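Local coordinates for protein D-alanyl transferase DltD (Enterococcus faecalis, PDB 6O93) that probably transfers D-alanine to lipoteichoic acid during cell wall biogenesis in a Gram-positive bacterium, at residues K11-A16 and N28-K33; P42-S47 and M85-M90; G77-T82 and G112-S117; D92-K97 and E281-K286; D141-Q146 and Y273-A278. All coordinates share one frame; numbering follows the deposited sequence.

Contact 1 of 5, residues K11-A16 and N28-K33; sequences KTLKEA and NVIKNK
Leu13 and Ile30 carry this contact, their side chains sliding past each other in opposite directions rather than meeting end on. CD2 of Leu13 lies 4.0 Å from CG2 of Ile30 and 3.6 Å from Ile30 O, so a single methyl group packs on both the branch and the carbonyl of one residue. The CG2 branch of Ile30 is anti to its backbone N, with chi1 at -69° placing CG1 beside that N, and this turns CG2 toward the partner helix, where it also lies 3.9 Å from CB of Ala16. Ile30 CG2 therefore meets two residues one turn apart. The other branch of Leu13 reaches Lys33, with CD1 4.1 Å from CG. Beyond that carbon the lysine bends at chi2 (65°) and takes its amine away from Leu13, so that its aliphatic root does the packing. Thr12 adds a looser touch of CG2 on CD1 of Ile30, while its hydroxyl is bonded to Ser9.

These side chains are held by two short helices crossing almost at right angles (94°), their axes 10.0 Å apart. Gln197 touches both Thr12 and Ile30, and Leu13 reaches on to Tyr40 at the start of strand 40-44. Asp192 accepts bonds from the backbone N of Asn28 and of Val29, fixing the first turn of helix 29-36. Lys31 points to the far side, where NZ bonds Asn32 OD1, Gly27 O and Ser89 OG. No hydrogen bond crosses between the two segments, which implies cohesion through apolar packing; the hydroxyl of Thr12 and the amine of Lys31 are bonded outside the interface.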
# COMPACT_ATOMS: atom_id res chain seq x y z
N LYS A 11 12.59 20.58 0.17
CA LYS A 11 13.56 19.55 -0.20
C LYS A 11 13.34 18.27 0.61
O LYS A 11 13.47 17.16 0.08
CB LYS A 11 14.98 20.08 -0.02
CG LYS A 11 16.08 19.02 -0.01
CD LYS A 11 16.13 18.22 -1.31
CE LYS A 11 16.67 19.04 -2.46
NZ LYS A 11 17.12 18.16 -3.58
N THR A 12 13.01 18.40 1.90
CA THR A 12 12.80 17.22 2.73
C THR A 12 11.62 16.40 2.22
O THR A 12 11.71 15.17 2.09
CB THR A 12 12.57 17.63 4.19
OG1 THR A 12 13.78 18.20 4.72
CG2 THR A 12 12.18 16.41 5.03
N LEU A 13 10.49 17.06 1.93
CA LEU A 13 9.33 16.34 1.41
C LEU A 13 9.65 15.67 0.08
O LEU A 13 9.26 14.52 -0.16
CB LEU A 13 8.15 17.29 1.26
CG LEU A 13 7.71 18.04 2.52
CD1 LEU A 13 6.49 18.91 2.24
CD2 LEU A 13 7.42 17.08 3.67
N LYS A 14 10.37 16.37 -0.80
CA LYS A 14 10.75 15.77 -2.08
C LYS A 14 11.63 14.55 -1.88
O LYS A 14 11.43 13.51 -2.53
CB LYS A 14 11.46 16.81 -2.95
CG LYS A 14 11.96 16.26 -4.28
CD LYS A 14 12.52 17.36 -5.16
CE LYS A 14 12.94 16.81 -6.52
NZ LYS A 14 13.39 17.89 -7.44
N GLU A 15 12.63 14.65 -1.00
CA GLU A 15 13.54 13.54 -0.77
C GLU A 15 12.82 12.35 -0.14
O GLU A 15 13.10 11.19 -0.48
CB GLU A 15 14.70 13.99 0.11
CG GLU A 15 15.62 14.98 -0.56
CD GLU A 15 16.50 14.33 -1.61
OE1 GLU A 15 17.01 13.22 -1.35
OE2 GLU A 15 16.69 14.92 -2.69
N ALA A 16 11.89 12.61 0.78
CA ALA A 16 11.18 11.54 1.46
C ALA A 16 10.12 10.88 0.59
O ALA A 16 9.74 9.73 0.86
CB ALA A 16 10.52 12.08 2.73
N ASN A 28 4.32 11.07 11.67
CA ASN A 28 3.25 11.97 11.24
C ASN A 28 3.75 13.23 10.56
O ASN A 28 3.19 13.63 9.54
CB ASN A 28 2.38 12.36 12.45
CG ASN A 28 1.29 11.34 12.74
OD1 ASN A 28 0.94 10.52 11.88
ND2 ASN A 28 0.74 11.39 13.95
N VAL A 29 4.81 13.86 11.09
CA VAL A 29 5.20 15.19 10.64
C VAL A 29 5.39 15.22 9.13
O VAL A 29 4.75 16.00 8.41
CB VAL A 29 6.47 15.65 11.37
CG1 VAL A 29 6.96 16.98 10.80
CG2 VAL A 29 6.22 15.78 12.86
N ILE A 30 6.28 14.36 8.62
CA ILE A 30 6.70 14.48 7.23
C ILE A 30 5.59 14.04 6.28
O ILE A 30 5.22 14.77 5.35
CB ILE A 30 7.99 13.69 6.99
CG1 ILE A 30 9.16 14.37 7.71
CG2 ILE A 30 8.28 13.57 5.49
CD1 ILE A 30 10.44 13.55 7.74
N LYS A 31 5.03 12.84 6.50
CA LYS A 31 4.04 12.33 5.55
C LYS A 31 2.77 13.17 5.57
O LYS A 31 2.17 13.42 4.51
CB LYS A 31 3.73 10.86 5.86
CG LYS A 31 2.66 10.63 6.91
CD LYS A 31 2.56 9.16 7.27
CE LYS A 31 1.31 8.86 8.09
NZ LYS A 31 1.24 9.67 9.32
N ASN A 32 2.35 13.63 6.75
CA ASN A 32 1.13 14.44 6.83
C ASN A 32 1.32 15.78 6.13
O ASN A 32 0.41 16.25 5.43
CB ASN A 32 0.72 14.65 8.29
CG ASN A 32 0.31 13.36 8.96
OD1 ASN A 32 0.35 12.28 8.36
ND2 ASN A 32 -0.10 13.46 10.22
N LYS A 33 2.48 16.41 6.32
CA LYS A 33 2.73 17.69 5.66
C LYS A 33 2.74 17.52 4.14
O LYS A 33 2.19 18.36 3.42
CB LYS A 33 4.06 18.26 6.14
CG LYS A 33 4.37 19.66 5.62
CD LYS A 33 3.38 20.69 6.14
CE LYS A 33 3.77 22.11 5.73
NZ LYS A 33 2.80 23.12 6.23

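Contact 2 of 5, residues P42-S47 and M85-M90; sequences PFFGSS and MVIHSM. With NA (sodium ion), chain K; PO4 (phosphate ion), chain F.
Phe44 presents its ring to three side chains of helix 80-90, each from a different direction. Ile87 lies across one face: its CG1 is 3.9 Å from the centroid of the Phe44 ring and 28° off the ring normal, a CH-pi contact, while CD1 continues over the centre of the ring. Val86 comes to the edge instead, with CG1 in the ring plane and 4.0 Å from CE1 of Phe44. The Met90 and Phe44 side chains run toward each other, the methyl meeting the ring obliquely. The methionine chain is extended beyond CG (chi2 179°), which carries CE out to 4.0 Å from Phe44 CE1 and 4.4 Å from Pro42 CB.

The layer is that of an alpha/beta sandwich of SGNH-hydrolase type. Helix 80-90 belongs to the crossover from strand 69-73 to strand 98-102, and since strand 40-44 lies between those two in the parallel sheet, the helix passes over it, running at 156° to the short strand segment. Leu73 and Ala99, on the two flanking strands, also touch Phe44.

Past its C-terminal end the strand delivers Ser46 and Ser47 to a site. Ser46 OG binds the sodium ion at 2.8 Å, with Glu48, Ser104 and a phosphate oxygen as further ligands. Ser47 grips that same oxygen twice, N to phosphate O4 at 3.0 Å and OG to phosphate O4 at 2.6 Å. Its hydroxyl also bonds His349, which with Asp346 gives a geometry consistent with a catalytic triad.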
# COMPACT_ATOMS: atom_id res chain seq x y z
N PRO A 42 -0.45 10.33 -2.10
CA PRO A 42 0.03 9.14 -1.39
C PRO A 42 -0.24 7.88 -2.19
O PRO A 42 -1.36 7.65 -2.66
CB PRO A 42 -0.77 9.16 -0.08
CG PRO A 42 -2.00 9.93 -0.40
CD PRO A 42 -1.59 10.96 -1.41
N PHE A 43 0.80 7.07 -2.35
CA PHE A 43 0.71 5.75 -2.98
C PHE A 43 0.80 4.72 -1.85
O PHE A 43 1.89 4.41 -1.37
CB PHE A 43 1.83 5.53 -3.99
CG PHE A 43 1.56 6.10 -5.35
CD1 PHE A 43 1.02 7.37 -5.49
CD2 PHE A 43 1.89 5.39 -6.49
CE1 PHE A 43 0.79 7.90 -6.75
CE2 PHE A 43 1.67 5.91 -7.74
CZ PHE A 43 1.11 7.17 -7.87
N PHE A 44 -0.35 4.19 -1.44
CA PHE A 44 -0.39 3.13 -0.44
C PHE A 44 -0.15 1.79 -1.13
O PHE A 44 -0.90 1.40 -2.03
CB PHE A 44 -1.73 3.13 0.29
CG PHE A 44 -2.07 4.44 0.94
CD1 PHE A 44 -1.48 4.81 2.14
CD2 PHE A 44 -2.98 5.31 0.35
CE1 PHE A 44 -1.79 6.02 2.74
CE2 PHE A 44 -3.29 6.52 0.95
CZ PHE A 44 -2.70 6.87 2.14
N GLY A 45 0.88 1.08 -0.69
CA GLY A 45 1.21 -0.22 -1.26
C GLY A 45 2.19 -0.99 -0.40
O GLY A 45 2.21 -0.81 0.82
N SER A 46 3.00 -1.84 -1.02
CA SER A 46 4.01 -2.60 -0.29
C SER A 46 5.30 -2.68 -1.10
O SER A 46 5.73 -1.67 -1.66
CB SER A 46 3.46 -3.99 0.08
OG SER A 46 2.91 -4.66 -1.04
N SER A 47 5.94 -3.85 -1.17
CA SER A 47 7.29 -3.93 -1.70
C SER A 47 7.38 -3.57 -3.18
O SER A 47 8.46 -3.20 -3.66
CB SER A 47 7.87 -5.33 -1.48
OG SER A 47 7.11 -6.32 -2.14
N MET A 85 -4.26 2.56 9.59
CA MET A 85 -3.80 3.46 10.63
C MET A 85 -2.95 4.59 10.06
O MET A 85 -2.99 5.71 10.58
CB MET A 85 -3.02 2.68 11.69
CG MET A 85 -2.70 3.49 12.95
SD MET A 85 -4.19 4.02 13.84
CE MET A 85 -4.87 2.44 14.34
N VAL A 86 -2.19 4.31 9.00
CA VAL A 86 -1.46 5.37 8.30
C VAL A 86 -2.44 6.41 7.77
O VAL A 86 -2.24 7.62 7.92
CB VAL A 86 -0.61 4.77 7.17
CG1 VAL A 86 -0.03 5.88 6.29
CG2 VAL A 86 0.49 3.90 7.73
N ILE A 87 -3.53 5.95 7.15
CA ILE A 87 -4.53 6.86 6.60
C ILE A 87 -5.19 7.66 7.71
O ILE A 87 -5.31 8.89 7.64
CB ILE A 87 -5.57 6.08 5.78
CG1 ILE A 87 -4.91 5.46 4.54
CG2 ILE A 87 -6.72 6.99 5.38
CD1 ILE A 87 -5.74 4.36 3.90
N HIS A 88 -5.63 6.97 8.77
CA HIS A 88 -6.29 7.66 9.87
C HIS A 88 -5.39 8.72 10.48
O HIS A 88 -5.86 9.81 10.84
CB HIS A 88 -6.72 6.65 10.94
CG HIS A 88 -7.41 7.27 12.11
ND1 HIS A 88 -8.78 7.45 12.16
CD2 HIS A 88 -6.93 7.77 13.27
CE1 HIS A 88 -9.11 8.03 13.30
NE2 HIS A 88 -8.00 8.24 13.99
N SER A 89 -4.09 8.44 10.60
CA SER A 89 -3.18 9.38 11.24
C SER A 89 -2.97 10.64 10.41
O SER A 89 -2.50 11.64 10.95
CB SER A 89 -1.83 8.70 11.49
OG SER A 89 -1.15 8.43 10.28
N MET A 90 -3.32 10.61 9.12
CA MET A 90 -3.19 11.82 8.31
C MET A 90 -4.26 12.85 8.66
O MET A 90 -4.05 14.05 8.46
CB MET A 90 -3.27 11.46 6.83
CG MET A 90 -2.07 10.69 6.33
SD MET A 90 -2.19 10.24 4.59
CE MET A 90 -0.58 9.51 4.33
NA NA K . 3.66 -6.50 -3.03
P PO4 F . 4.51 -7.78 0.29
O1 PO4 F . 3.88 -7.26 1.56
O2 PO4 F . 3.47 -8.50 -0.53
O3 PO4 F . 5.64 -8.73 0.64
O4 PO4 F . 5.07 -6.62 -0.50

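Contact 3 of 5, residues G77-T82 and G112-S117; sequences GTQSLT and GVPNDS. With PO4 (phosphate ion), chain E; PO4 (phosphate ion), chain F.
Gly77 and Ser117 bring their backbones together, with CA atoms 4.6 Å apart, and the positive phi of Gly77 (98°) turns the chain there just ahead of helix 80-90. CB of Ser117 packs 3.5 Å from Gly77 O. The two carbonyl oxygens, Gly77 O and Ser117 O, are 3.4 Å apart, and as both are acceptors the approach is one of packing without a bond.

Further along, Gln79 and Val113 slide past each other in opposite directions. The CG2 branch of Val113, anti to its backbone N, runs alongside the glutamine chain, 3.9 Å from CG of Gln79, while CB of Val113 is 3.8 Å from Gln79 CD. Phe151 touches Val113 as well as Leu81, and so extends the apolar packing beside this pair. At the outer end, Asn115 ND2 makes a weak bond to a second phosphate.

On the inner side, Gly77 N donates a nearly straight bond (165°) to the phosphate beside Ser47, at 3.0 Å from phosphate O1. In SGNH hydrolases a glycine N-H and the N-H of the nucleophilic serine help to form the oxyanion hole. Gly77 N and Ser47 N bond different oxygens of one phosphate ion, probably from the crystallisation liquor, which is consistent with such a site without showing both on one oxygen.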
# COMPACT_ATOMS: atom_id res chain seq x y z
N GLY A 77 5.63 -6.18 3.80
CA GLY A 77 4.99 -6.44 5.07
C GLY A 77 3.95 -5.44 5.51
O GLY A 77 3.36 -5.62 6.58
N THR A 78 3.70 -4.38 4.73
CA THR A 78 2.69 -3.38 5.08
C THR A 78 1.41 -3.69 4.31
O THR A 78 1.32 -3.44 3.11
CB THR A 78 3.19 -1.97 4.77
OG1 THR A 78 3.51 -1.85 3.38
CG2 THR A 78 4.43 -1.64 5.60
N GLN A 79 0.42 -4.24 5.01
CA GLN A 79 -0.86 -4.60 4.42
C GLN A 79 -1.95 -3.64 4.90
O GLN A 79 -1.65 -2.55 5.42
CB GLN A 79 -1.16 -6.08 4.73
CG GLN A 79 -0.07 -7.03 4.25
CD GLN A 79 -0.50 -8.49 4.24
OE1 GLN A 79 -1.65 -8.82 4.54
NE2 GLN A 79 0.43 -9.37 3.90
N SER A 80 -3.21 -4.04 4.72
CA SER A 80 -4.31 -3.08 4.85
C SER A 80 -4.44 -2.55 6.27
O SER A 80 -4.73 -1.37 6.47
CB SER A 80 -5.62 -3.73 4.41
OG SER A 80 -5.63 -3.95 3.01
N LEU A 81 -4.23 -3.40 7.28
CA LEU A 81 -4.41 -2.96 8.66
C LEU A 81 -3.40 -1.87 9.01
O LEU A 81 -3.76 -0.84 9.59
CB LEU A 81 -4.28 -4.15 9.61
CG LEU A 81 -4.68 -3.90 11.06
CD1 LEU A 81 -6.14 -3.49 11.16
CD2 LEU A 81 -4.42 -5.14 11.90
N THR A 82 -2.13 -2.09 8.66
CA THR A 82 -1.12 -1.05 8.84
C THR A 82 -1.52 0.23 8.11
O THR A 82 -1.44 1.33 8.66
CB THR A 82 0.23 -1.54 8.34
OG1 THR A 82 0.69 -2.62 9.16
CG2 THR A 82 1.26 -0.42 8.37
N GLY A 112 -4.15 -14.15 7.09
CA GLY A 112 -4.01 -12.70 7.05
C GLY A 112 -2.57 -12.27 7.23
O GLY A 112 -1.62 -13.04 7.06
N VAL A 113 -2.41 -10.99 7.57
CA VAL A 113 -1.06 -10.42 7.69
C VAL A 113 -0.31 -11.14 8.81
O VAL A 113 -0.86 -11.30 9.91
CB VAL A 113 -1.14 -8.91 7.96
CG1 VAL A 113 -1.85 -8.61 9.27
CG2 VAL A 113 0.26 -8.31 7.95
N PRO A 114 0.92 -11.61 8.58
CA PRO A 114 1.65 -12.30 9.65
C PRO A 114 1.91 -11.39 10.84
O PRO A 114 1.98 -10.16 10.71
CB PRO A 114 2.96 -12.72 8.97
CG PRO A 114 2.64 -12.75 7.51
CD PRO A 114 1.63 -11.67 7.29
N ASN A 115 2.07 -12.01 12.01
CA ASN A 115 2.35 -11.25 13.23
C ASN A 115 3.57 -10.34 13.06
O ASN A 115 3.53 -9.16 13.40
CB ASN A 115 2.56 -12.19 14.41
CG ASN A 115 1.28 -12.86 14.88
OD1 ASN A 115 0.18 -12.38 14.60
ND2 ASN A 115 1.41 -13.96 15.61
N ASP A 116 4.66 -10.90 12.54
CA ASP A 116 5.91 -10.14 12.44
C ASP A 116 5.83 -9.04 11.39
O ASP A 116 6.54 -8.04 11.50
CB ASP A 116 7.07 -11.08 12.13
CG ASP A 116 7.29 -12.12 13.20
OD1 ASP A 116 6.83 -11.91 14.34
OD2 ASP A 116 7.94 -13.15 12.91
N SER A 117 4.99 -9.21 10.37
CA SER A 117 4.84 -8.16 9.37
C SER A 117 4.10 -6.97 9.95
O SER A 117 4.51 -5.81 9.76
CB SER A 117 4.12 -8.71 8.14
OG SER A 117 4.96 -9.60 7.42
P PO4 E . 5.67 -15.18 15.56
O1 PO4 E . 4.65 -14.28 16.22
O2 PO4 E . 5.23 -15.50 14.16
O3 PO4 E . 5.80 -16.45 16.36
O4 PO4 E . 7.00 -14.47 15.52
P PO4 F . 4.51 -7.78 0.29
O1 PO4 F . 3.88 -7.26 1.56
O2 PO4 F . 3.47 -8.50 -0.53
O3 PO4 F . 5.64 -8.73 0.64
O4 PO4 F . 5.07 -6.62 -0.50

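Contact 4 of 5, residues D92-K97 and E281-K286; sequences DAIANK and EQLAEK
Lys286 reaches Asp92 because its chain turns at chi2 (-64°) and then runs out extended, bringing NZ to 3.7 Å from Asp92 OD1, a long salt bridge at the exposed margin. Ile94 has CG1 anti to the backbone N (chi1 -165°), which sends CD1 inward to 4.4 Å from CD2 of Leu283. Its CG2 branch lies 4.2 Å from CB of Lys286, the two side chains crossing at about a right angle.

One hydrogen bond crosses between the segments, and it is made by the backbone. Asn96 N donates to Lys286 O at 2.9 Å, approaching almost head-on to the oxygen, with a C=O...N angle of 171°. Beside it CA of Ala95 makes a CH...O contact, 3.2 Å from Lys286 O, so two donors of unequal strength meet one carbonyl. Lys286 is the first residue to leave the helix, and its carbonyl is therefore turned to a partner in another part of the chain.

What presents those donors is a type II beta turn from Ile94 to Lys97, closed by Lys97 N on Ile94 O at 3.2 Å. Lys97 NZ adds a bond to Ala93 O, coming from above the carbonyl plane, and the side chain of Asn96 bonds Asn287. Backbone bonding between Lys97 and Asp289 follows directly. The arrangement belongs to the alpha/beta sandwich: the connections from helix 80-90 to strand 98-102 and from helix 272-285 to strand 289-294 run together as they enter neighbouring parallel strands.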
# COMPACT_ATOMS: atom_id res chain seq x y z
N ASP A 92 -7.09 15.47 8.68
CA ASP A 92 -7.56 16.38 7.65
C ASP A 92 -6.53 16.62 6.55
O ASP A 92 -6.87 17.23 5.54
CB ASP A 92 -7.97 17.71 8.28
CG ASP A 92 -9.18 17.59 9.18
OD1 ASP A 92 -10.06 16.75 8.89
OD2 ASP A 92 -9.25 18.32 10.19
N ALA A 93 -5.29 16.15 6.72
CA ALA A 93 -4.29 16.33 5.68
C ALA A 93 -4.72 15.66 4.38
O ALA A 93 -4.46 16.18 3.29
CB ALA A 93 -2.94 15.77 6.15
N ILE A 94 -5.37 14.49 4.48
CA ILE A 94 -5.80 13.75 3.29
C ILE A 94 -7.25 14.06 2.91
O ILE A 94 -7.70 13.60 1.85
CB ILE A 94 -5.62 12.23 3.50
CG1 ILE A 94 -5.71 11.49 2.17
CG2 ILE A 94 -6.67 11.70 4.48
CD1 ILE A 94 -5.33 10.03 2.25
N ALA A 95 -7.97 14.82 3.72
CA ALA A 95 -9.38 15.07 3.47
C ALA A 95 -9.59 15.75 2.12
O ALA A 95 -8.91 16.72 1.79
CB ALA A 95 -9.98 15.92 4.58
N ASN A 96 -10.53 15.22 1.34
CA ASN A 96 -10.94 15.80 0.06
C ASN A 96 -9.85 15.74 -1.00
O ASN A 96 -9.92 16.46 -2.00
CB ASN A 96 -11.41 17.25 0.23
CG ASN A 96 -12.42 17.40 1.35
OD1 ASN A 96 -12.23 18.19 2.28
ND2 ASN A 96 -13.51 16.64 1.27
N LYS A 97 -8.84 14.90 -0.81
CA LYS A 97 -7.72 14.81 -1.74
C LYS A 97 -7.76 13.49 -2.49
O LYS A 97 -8.73 12.72 -2.38
CB LYS A 97 -6.41 15.01 -0.97
CG LYS A 97 -6.34 16.36 -0.28
CD LYS A 97 -4.92 16.77 0.06
CE LYS A 97 -4.88 18.19 0.60
NZ LYS A 97 -5.78 18.37 1.77
N GLU A 281 -13.00 2.32 4.92
CA GLU A 281 -13.80 3.19 5.76
C GLU A 281 -13.04 4.47 6.10
O GLU A 281 -13.62 5.56 6.11
CB GLU A 281 -14.23 2.46 7.03
CG GLU A 281 -14.95 3.37 8.04
CD GLU A 281 -15.74 2.59 9.08
OE1 GLU A 281 -15.91 1.37 8.93
OE2 GLU A 281 -16.20 3.22 10.06
N GLN A 282 -11.74 4.36 6.38
CA GLN A 282 -10.95 5.55 6.67
C GLN A 282 -10.89 6.49 5.47
O GLN A 282 -10.97 7.71 5.62
CB GLN A 282 -9.54 5.16 7.11
CG GLN A 282 -9.48 4.37 8.40
CD GLN A 282 -10.00 5.15 9.60
OE1 GLN A 282 -9.77 6.35 9.72
NE2 GLN A 282 -10.71 4.47 10.48
N LEU A 283 -10.75 5.93 4.27
CA LEU A 283 -10.70 6.76 3.07
C LEU A 283 -12.04 7.43 2.81
O LEU A 283 -12.09 8.62 2.47
CB LEU A 283 -10.29 5.91 1.87
CG LEU A 283 -8.85 5.38 1.92
CD1 LEU A 283 -8.67 4.17 1.02
CD2 LEU A 283 -7.87 6.48 1.55
N ALA A 284 -13.14 6.69 2.99
CA ALA A 284 -14.47 7.26 2.75
C ALA A 284 -14.82 8.32 3.79
O ALA A 284 -15.49 9.30 3.46
CB ALA A 284 -15.52 6.15 2.75
N GLU A 285 -14.38 8.14 5.04
CA GLU A 285 -14.72 9.10 6.09
C GLU A 285 -14.09 10.46 5.83
O GLU A 285 -14.64 11.48 6.26
CB GLU A 285 -14.28 8.57 7.45
CG GLU A 285 -15.19 7.48 8.00
CD GLU A 285 -14.64 6.84 9.26
OE1 GLU A 285 -13.67 7.38 9.84
OE2 GLU A 285 -15.18 5.79 9.67
N LYS A 286 -12.96 10.50 5.13
CA LYS A 286 -12.30 11.76 4.80
C LYS A 286 -12.53 12.17 3.35
O LYS A 286 -11.82 13.04 2.83
CB LYS A 286 -10.80 11.65 5.09
CG LYS A 286 -10.47 11.41 6.56
CD LYS A 286 -10.90 12.59 7.43
CE LYS A 286 -10.66 12.31 8.91
NZ LYS A 286 -11.27 13.36 9.77

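Contact 5 of 5, residues D141-Q146 and Y273-A278; sequences DQYLAQ and YGDFQA
Helix-to-helix packing between 139-148 and 272-285 turns on Tyr143, whose ring reaches across to the first turn of the second helix. CG of the tyrosine is anti to the backbone N (chi1 177°), and this directs the ring straight at Gly274 and Asp275. The hydroxyl donates to the carboxylate, OH to Asp275 OD1 at 2.7 Å, meeting that oxygen on its anti side and 31° out of the carboxylate plane. Ring and carboxylate planes are 64° apart. With no side chain on Gly274, the phenol packs directly on the main chain, its OH 2.9 Å from Gly274 C and its CE2 3.3 Å from Gly274 O, a tight fit.

Helix 272-285 leads into strand 289-294 of the central parallel sheet, whereas helix 139-148 belongs to the long, largely helical excursion that follows strand 98-102. The contact thus fastens that excursion to the core sandwich. Asp275 OD1 has a second partner in a salt bridge to NE of Arg147, so one buried oxygen is shared by a phenol and a guanidinium group, while Tyr383 stacks on Tyr143.

One turn on, CB of Ala278 is 4.2 Å from CD2 of Tyr143 and 4.1 Å from CD2 of Leu144. Leu144 also touches Leu81 of helix 80-90.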
# COMPACT_ATOMS: atom_id res chain seq x y z
N ASP A 141 -13.87 1.52 14.38
CA ASP A 141 -13.01 1.58 15.56
C ASP A 141 -13.05 0.27 16.33
O ASP A 141 -12.02 -0.18 16.85
CB ASP A 141 -13.45 2.73 16.47
CG ASP A 141 -13.20 4.09 15.85
OD1 ASP A 141 -12.12 4.27 15.25
OD2 ASP A 141 -14.08 4.96 15.96
N GLN A 142 -14.22 -0.36 16.41
CA GLN A 142 -14.34 -1.62 17.12
C GLN A 142 -13.66 -2.75 16.36
O GLN A 142 -13.07 -3.65 16.96
CB GLN A 142 -15.81 -1.95 17.38
CG GLN A 142 -16.54 -0.87 18.16
CD GLN A 142 -17.94 -1.28 18.55
OE1 GLN A 142 -18.89 -1.08 17.79
NE2 GLN A 142 -18.08 -1.86 19.74
N TYR A 143 -13.73 -2.72 15.02
CA TYR A 143 -13.03 -3.73 14.24
C TYR A 143 -11.52 -3.59 14.39
O TYR A 143 -10.81 -4.59 14.55
CB TYR A 143 -13.43 -3.65 12.76
CG TYR A 143 -12.66 -4.63 11.91
CD1 TYR A 143 -13.07 -5.95 11.80
CD2 TYR A 143 -11.51 -4.24 11.23
CE1 TYR A 143 -12.37 -6.86 11.03
CE2 TYR A 143 -10.80 -5.15 10.47
CZ TYR A 143 -11.23 -6.45 10.37
OH TYR A 143 -10.53 -7.35 9.61
N LEU A 144 -11.02 -2.36 14.34
CA LEU A 144 -9.59 -2.14 14.57
C LEU A 144 -9.17 -2.66 15.93
O LEU A 144 -8.15 -3.35 16.06
CB LEU A 144 -9.26 -0.65 14.45
CG LEU A 144 -9.19 -0.06 13.04
CD1 LEU A 144 -9.03 1.45 13.12
CD2 LEU A 144 -8.04 -0.68 12.26
N ALA A 145 -9.96 -2.36 16.97
CA ALA A 145 -9.65 -2.84 18.31
C ALA A 145 -9.58 -4.36 18.35
O ALA A 145 -8.64 -4.94 18.91
CB ALA A 145 -10.69 -2.32 19.30
N GLN A 146 -10.57 -5.03 17.75
CA GLN A 146 -10.59 -6.49 17.75
C GLN A 146 -9.35 -7.06 17.09
O GLN A 146 -8.71 -7.98 17.62
CB GLN A 146 -11.86 -6.98 17.05
CG GLN A 146 -11.98 -8.51 16.95
CD GLN A 146 -11.35 -9.07 15.69
OE1 GLN A 146 -10.43 -9.89 15.75
NE2 GLN A 146 -11.86 -8.65 14.53
N TYR A 273 -9.48 -9.21 3.91
CA TYR A 273 -10.67 -8.57 3.36
C TYR A 273 -11.31 -7.66 4.40
O TYR A 273 -11.82 -6.58 4.06
CB TYR A 273 -11.67 -9.62 2.88
CG TYR A 273 -11.19 -10.37 1.66
CD1 TYR A 273 -11.20 -9.78 0.41
CD2 TYR A 273 -10.72 -11.67 1.77
CE1 TYR A 273 -10.75 -10.46 -0.70
CE2 TYR A 273 -10.27 -12.37 0.66
CZ TYR A 273 -10.28 -11.75 -0.57
OH TYR A 273 -9.84 -12.43 -1.68
N GLY A 274 -11.30 -8.07 5.67
CA GLY A 274 -11.76 -7.19 6.73
C GLY A 274 -10.80 -6.04 6.99
O GLY A 274 -11.23 -4.90 7.17
N ASP A 275 -9.50 -6.32 7.00
CA ASP A 275 -8.52 -5.25 7.19
C ASP A 275 -8.57 -4.26 6.04
O ASP A 275 -8.40 -3.05 6.24
CB ASP A 275 -7.12 -5.84 7.33
CG ASP A 275 -6.97 -6.72 8.55
OD1 ASP A 275 -7.91 -6.77 9.37
OD2 ASP A 275 -5.91 -7.37 8.68
N PHE A 276 -8.80 -4.76 4.82
CA PHE A 276 -8.98 -3.89 3.67
C PHE A 276 -10.20 -3.00 3.86
O PHE A 276 -10.17 -1.81 3.51
CB PHE A 276 -9.10 -4.73 2.41
CG PHE A 276 -9.28 -3.93 1.15
CD1 PHE A 276 -8.41 -2.90 0.84
CD2 PHE A 276 -10.30 -4.22 0.27
CE1 PHE A 276 -8.57 -2.17 -0.32
CE2 PHE A 276 -10.46 -3.50 -0.89
CZ PHE A 276 -9.59 -2.47 -1.19
N GLN A 277 -11.28 -3.55 4.41
CA GLN A 277 -12.46 -2.75 4.70
C GLN A 277 -12.12 -1.61 5.66
O GLN A 277 -12.66 -0.50 5.54
CB GLN A 277 -13.56 -3.63 5.29
CG GLN A 277 -14.85 -2.89 5.62
CD GLN A 277 -15.51 -2.30 4.39
OE1 GLN A 277 -15.06 -2.51 3.27
NE2 GLN A 277 -16.59 -1.55 4.60
N ALA A 278 -11.23 -1.87 6.62
CA ALA A 278 -10.84 -0.82 7.56
C ALA A 278 -10.21 0.36 6.82
O ALA A 278 -10.49 1.52 7.13
CB ALA A 278 -9.88 -1.38 8.61

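Overall arrangement
From the N terminus, contact 1 closes a short loop between helices 10-17 and 29-36, and strand 40-44 follows directly. Contact 2 then joins that strand to helix 80-90, and touches contact 1 where Lys31 and Asn32 meet Ser89. Contact 3 opens within the span of contact 2 and closes beyond it, so the two cross; they share the helix and one phosphate ion. Contact 4 starts just after contact 2 ends, crosses contact 3, and closes a loop of 183 residues on helix 272-285. Contact 5 falls wholly within that span and uses the same helix, tying helix 139-148 to it; contact 3 touches contact 5 where Leu81 meets Leu144 and Ser80 meets Asp275 and Phe276.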